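Local coordinates for Roadblock/LAMTOR2 domain-containing protein (PDB 3LEQ), which is of unknown function but carries a Roadblock/LC7 domain, a small alpha/beta module that in relatives commonly serves protein-protein association and regulation of small GTPases, at residues D14-V19 / A106-M111; I82-A85 / H91-V94. All blocks are in the same frame, centred on the assembly; numbering follows the deposited sequence. Where two conformers were deposited one is given.

Contact 1 (D14-V19 / A106-M111); sequences DRVAEV and AYQMNM
Gln108, on helix 102-115, reaches across to Arg15, in the last turn of helix 4-15, and to Val16 just after it. From CB, which leaves the helix toward the 14-19 segment, the chain runs to CG, where Gln108 CG rests 3.8 Å from Val16 CG2. The chain bends at the second torsion (chi2 -72°) and slides past the valine in the opposite direction, so that Gln108 CD also lies 3.8 Å from Val16 CG2. At the tip, Gln108 OE1 accepts a hydrogen bond of 3.3 Å from Arg15 NH1. The bond is long but nearly straight, 173° at the hydrogen; the oxygen sits at the edge of the guanidinium, in its plane, whereas NH1 stands 42° out of the amide's carbonyl plane and so misses a lone pair. The junction joins the two helices that pack on one side of the antiparallel sheet in this Roadblock/LC7 domain, at the point where the chain leaves helix 4-15 and enters strand 19-26 through a type I turn, Val16 to Val19, closed by Val19 N to Val16 O at 2.9 Å. One water bridges the polar side: it donates to Gln108 O at 2.7 Å and also to Gln108 OE1, and accepts from Arg15 NH2, tying the amide oxygen both to its own helix backbone and to the arginine.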
loop_
_atom_site.group_PDB
_atom_site.type_symbol
_atom_site.label_atom_id
_atom_site.label_comp_id
_atom_site.label_asym_id
_atom_site.label_seq_id
_atom_site.Cartn_x
_atom_site.Cartn_y
_atom_site.Cartn_z
ATOM N N ASP A 14 -7.134 7.410 6.007
ATOM C CA ASP A 14 -7.846 8.476 6.723
ATOM C C ASP A 14 -7.094 8.993 7.950
ATOM O O ASP A 14 -7.009 10.199 8.157
ATOM C CB ASP A 14 -9.275 8.034 7.093
ATOM C CG ASP A 14 -10.283 8.278 5.954
ATOM O OD1 ASP A 14 -9.846 8.474 4.791
ATOM O OD2 ASP A 14 -11.513 8.274 6.217
ATOM N N ARG A 15 -6.550 8.083 8.750
ATOM C CA ARG A 15 -5.874 8.458 9.999
ATOM C C ARG A 15 -4.473 9.010 9.760
ATOM O O ARG A 15 -4.019 9.880 10.512
ATOM C CB ARG A 15 -5.758 7.254 10.939
ATOM C CG ARG A 15 -7.078 6.668 11.406
ATOM C CD ARG A 15 -6.841 5.370 12.193
ATOM N NE ARG A 15 -6.227 4.303 11.392
ATOM C CZ ARG A 15 -4.933 3.958 11.411
ATOM N NH1 ARG A 15 -4.053 4.574 12.194
ATOM N NH2 ARG A 15 -4.512 2.971 10.644
ATOM N N VAL A 16 -3.787 8.502 8.734
ATOM C CA VAL A 16 -2.374 8.836 8.535
ATOM C C VAL A 16 -2.150 9.911 7.454
ATOM O O VAL A 16 -2.214 9.633 6.255
ATOM C CB VAL A 16 -1.515 7.576 8.284
ATOM C CG1 VAL A 16 -0.018 7.928 8.265
ATOM C CG2 VAL A 16 -1.798 6.524 9.342
ATOM N N ALA A 17 -1.895 11.140 7.902
ATOM C CA ALA A 17 -1.655 12.280 7.004
ATOM C C ALA A 17 -0.624 11.946 5.910
ATOM O O ALA A 17 -0.750 12.395 4.762
ATOM C CB ALA A 17 -1.219 13.513 7.803
ATOM N N GLU A 18 0.372 11.131 6.275
ATOM C CA GLU A 18 1.467 10.776 5.382
ATOM C C GLU A 18 1.053 9.825 4.262
ATOM O O GLU A 18 1.734 9.742 3.251
ATOM C CB GLU A 18 2.620 10.130 6.163
ATOM C CG GLU A 18 3.479 11.090 6.964
ATOM C CD GLU A 18 2.940 11.363 8.357
ATOM O OE1 GLU A 18 3.670 11.985 9.144
ATOM O OE2 GLU A 18 1.795 10.969 8.668
ATOM N N VAL A 19 -0.047 9.102 4.446
ATOM C CA VAL A 19 -0.426 8.040 3.506
ATOM C C VAL A 19 -1.539 8.567 2.604
ATOM O O VAL A 19 -2.544 9.050 3.090
ATOM C CB VAL A 19 -0.891 6.769 4.245
ATOM C CG1 VAL A 19 -1.440 5.745 3.264
ATOM C CG2 VAL A 19 0.250 6.161 5.039
ATOM N N ALA A 106 6.147 3.222 7.953
ATOM C CA ALA A 106 6.461 1.800 8.112
ATOM C C ALA A 106 5.844 1.215 9.385
ATOM O O ALA A 106 5.358 0.092 9.362
ATOM C CB ALA A 106 7.950 1.548 8.057
ATOM N N TYR A 107 5.869 1.968 10.482
ATOM C CA TYR A 107 5.234 1.539 11.727
ATOM C C TYR A 107 3.731 1.355 11.527
ATOM O O TYR A 107 3.161 0.337 11.896
ATOM C CB TYR A 107 5.503 2.571 12.857
ATOM C CG TYR A 107 4.634 2.332 14.074
ATOM C CD1 TYR A 107 4.978 1.369 15.021
ATOM C CD2 TYR A 107 3.436 3.039 14.250
ATOM C CE1 TYR A 107 4.162 1.137 16.134
ATOM C CE2 TYR A 107 2.607 2.803 15.351
ATOM C CZ TYR A 107 2.980 1.859 16.286
ATOM O OH TYR A 107 2.154 1.641 17.371
ATOM N N GLN A 108 3.083 2.334 10.918
ATOM C CA GLN A 108 1.636 2.227 10.641
ATOM C C GLN A 108 1.272 1.012 9.767
ATOM O O GLN A 108 0.268 0.311 10.034
ATOM C CB GLN A 108 1.098 3.519 9.997
ATOM C CG GLN A 108 1.070 4.709 10.951
ATOM C CD GLN A 108 -0.003 4.594 12.014
ATOM O OE1 GLN A 108 -0.915 3.767 11.924
ATOM N NE2 GLN A 108 0.088 5.446 13.025
HETATM N N MSE A 109 2.069 0.774 8.714
HETATM C CA MSE A 109 1.858 -0.386 7.848
HETATM C C MSE A 109 2.060 -1.689 8.621
HETATM O O MSE A 109 1.287 -2.618 8.473
HETATM C CB MSE A 109 2.804 -0.336 6.652
HETATM C CG MSE A 109 2.571 0.861 5.761
HETATM SE SE MSE A 109 3.886 0.979 4.337
HETATM C CE MSE A 109 3.440 -0.597 3.277
ATOM N N ASN A 110 3.100 -1.739 9.447
ATOM C CA ASN A 110 3.391 -2.934 10.253
ATOM C C ASN A 110 2.235 -3.228 11.234
ATOM O O ASN A 110 1.845 -4.378 11.410
ATOM C CB ASN A 110 4.727 -2.776 11.006
ATOM C CG ASN A 110 5.962 -2.963 10.102
ATOM O OD1 ASN A 110 5.888 -3.557 9.025
ATOM N ND2 ASN A 110 7.109 -2.448 10.554
HETATM N N MSE A 111 1.667 -2.177 11.825
HETATM C CA MSE A 111 0.503 -2.325 12.721
HETATM C C MSE A 111 -0.720 -2.804 11.950
HETATM O O MSE A 111 -1.485 -3.621 12.450
HETATM C CB MSE A 111 0.191 -1.015 13.454
HETATM C CG MSE A 111 1.284 -0.553 14.441
HETATM SE SE MSE A 111 1.763 -1.923 15.797
HETATM C CE MSE A 111 3.456 -2.545 15.002
HETATM O O HOH W 1 -2.021 1.026 11.321
#

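Contact 2 (I82-A85 / H91-V94); sequences ILTA and HLVV
Leu83 and His91 meet at a slant: the methyl Leu83 CD2 approaches the imidazole obliquely and comes within 3.3 Å of His91 CD2, a tight fit for two carbons. The leucine branches toward two neighbours at once. With CG opposite the backbone nitrogen (chi1 176°), its other methyl, Leu83 CD1, lies 3.9 Å from Val93 CG2, so the side chain spans His91 and Val93, the latter being the residue Leu83 pairs with. Substituting an alanine at Leu83 would probably open a gap between Val93 and the histidine ring and leave the imidazole freer to turn. Met54 of helix 40-55 touches both Leu83 and His91, and Leu46 touches Val93, which places this group of side chains against that helix.

On the face of the sheet opposite Leu83 and Val93, Thr84 and Leu92 are angled across one another, with Thr84 CG2 4.1 Å from Leu92 CB; Ile82 and Val94 point the same way, and selenomethionine Met109 of helix 102-115 covers Ile82, Thr84 and Leu92. The backbone sets this alternation. Ile82 with Val94 and Thr84 with Leu92 are hydrogen-bonded pairs, and their four bonds, Ile82 N to Val94 O, Val94 N to Ile82 O, Thr84 N to Leu92 O and Leu92 N to Thr84 O, measure 2.8 to 3.0 Å. That last bond is the most bent, 146° at the hydrogen. Leu83 with Val93 is a non-hydrogen-bonded pair. The segment axes run at 164°, an antiparallel hairpin whose strands 80-85 and 90-96 lie inside the five-stranded sheet, covered by helices on both faces as in the Roadblock/LC7 fold.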
loop_
_atom_site.group_PDB
_atom_site.type_symbol
_atom_site.label_atom_id
_atom_site.label_comp_id
_atom_site.label_asym_id
_atom_site.label_seq_id
_atom_site.Cartn_x
_atom_site.Cartn_y
_atom_site.Cartn_z
ATOM N N ILE A 82 5.903 2.239 -0.949
ATOM C CA ILE A 82 6.418 1.284 0.020
ATOM C C ILE A 82 5.601 0.012 -0.100
ATOM O O ILE A 82 4.368 0.062 -0.144
ATOM C CB ILE A 82 6.384 1.818 1.502
ATOM C CG1 ILE A 82 6.979 3.228 1.611
ATOM C CG2 ILE A 82 7.086 0.818 2.484
ATOM C CD1 ILE A 82 6.779 3.930 2.948
ATOM N N LEU A 83 6.288 -1.116 -0.110
ATOM C CA LEU A 83 5.653 -2.413 -0.251
ATOM C C LEU A 83 6.154 -3.346 0.850
ATOM O O LEU A 83 7.342 -3.391 1.104
ATOM C CB LEU A 83 6.014 -2.965 -1.633
ATOM C CG LEU A 83 5.588 -4.345 -2.096
ATOM C CD1 LEU A 83 5.458 -4.320 -3.611
ATOM C CD2 LEU A 83 6.605 -5.418 -1.662
ATOM N N THR A 84 5.249 -4.091 1.482
ATOM C CA THR A 84 5.626 -5.091 2.474
ATOM C C THR A 84 4.750 -6.336 2.345
ATOM O O THR A 84 3.639 -6.274 1.829
ATOM C CB THR A 84 5.605 -4.511 3.945
ATOM O OG1 THR A 84 6.165 -5.475 4.855
ATOM C CG2 THR A 84 4.192 -4.197 4.403
ATOM N N ALA A 85 5.242 -7.466 2.829
ATOM C CA ALA A 85 4.459 -8.695 2.845
ATOM C C ALA A 85 3.250 -8.555 3.776
ATOM O O ALA A 85 3.367 -7.987 4.881
ATOM C CB ALA A 85 5.335 -9.875 3.299
ATOM N N HIS A 91 0.823 -8.667 -0.747
ATOM C CA HIS A 91 1.650 -7.545 -0.353
ATOM C C HIS A 91 0.797 -6.294 -0.144
ATOM O O HIS A 91 -0.142 -6.039 -0.909
ATOM C CB HIS A 91 2.706 -7.250 -1.422
ATOM C CG HIS A 91 3.843 -8.217 -1.422
ATOM N ND1 HIS A 91 3.794 -9.424 -2.083
ATOM C CD2 HIS A 91 5.063 -8.157 -0.834
ATOM C CE1 HIS A 91 4.938 -10.061 -1.912
ATOM N NE2 HIS A 91 5.725 -9.310 -1.159
ATOM N N LEU A 92 1.123 -5.532 0.900
ATOM C CA LEU A 92 0.510 -4.240 1.127
ATOM C C LEU A 92 1.357 -3.199 0.419
ATOM O O LEU A 92 2.615 -3.189 0.566
ATOM C CB LEU A 92 0.485 -3.932 2.648
ATOM C CG LEU A 92 0.018 -2.523 3.060
ATOM C CD1 LEU A 92 -1.462 -2.296 2.694
ATOM C CD2 LEU A 92 0.247 -2.318 4.587
ATOM N N VAL A 93 0.712 -2.311 -0.340
ATOM C CA VAL A 93 1.461 -1.311 -1.079
ATOM C C VAL A 93 0.860 0.042 -0.767
ATOM O O VAL A 93 -0.337 0.218 -0.854
ATOM C CB VAL A 93 1.424 -1.542 -2.612
ATOM C CG1 VAL A 93 2.316 -0.553 -3.316
ATOM C CG2 VAL A 93 1.811 -3.015 -2.984
ATOM N N VAL A 94 1.698 1.003 -0.426
ATOM C CA VAL A 94 1.230 2.328 -0.037
ATOM C C VAL A 94 1.924 3.395 -0.870
ATOM O O VAL A 94 3.121 3.240 -1.191
ATOM C CB VAL A 94 1.499 2.562 1.481
ATOM C CG1 VAL A 94 1.619 4.043 1.820
ATOM C CG2 VAL A 94 0.402 1.895 2.328
#

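Contact 2 belongs to the core, its centre about 5 Å from that of the chain and most of its touching residues buried; contact 1 lies farther out, about 10 Å, and is only partly buried. The difference shows in the chemistry: the 82-85/91-94 pair relies on regular backbone bonds and apolar side chains over 382 Å² of buried surface, while the 14-19/106-111 pair buries 134 Å² and depends on one long side-chain bond, a bridging water and a valine methyl against the glutamine. The two meet through helix 102-115, where Met109 CE packs 3.6 Å from Ile82 O, and through Val19, which touches Val94. In sequence, the hairpin is nested within the loop closed by contact 1.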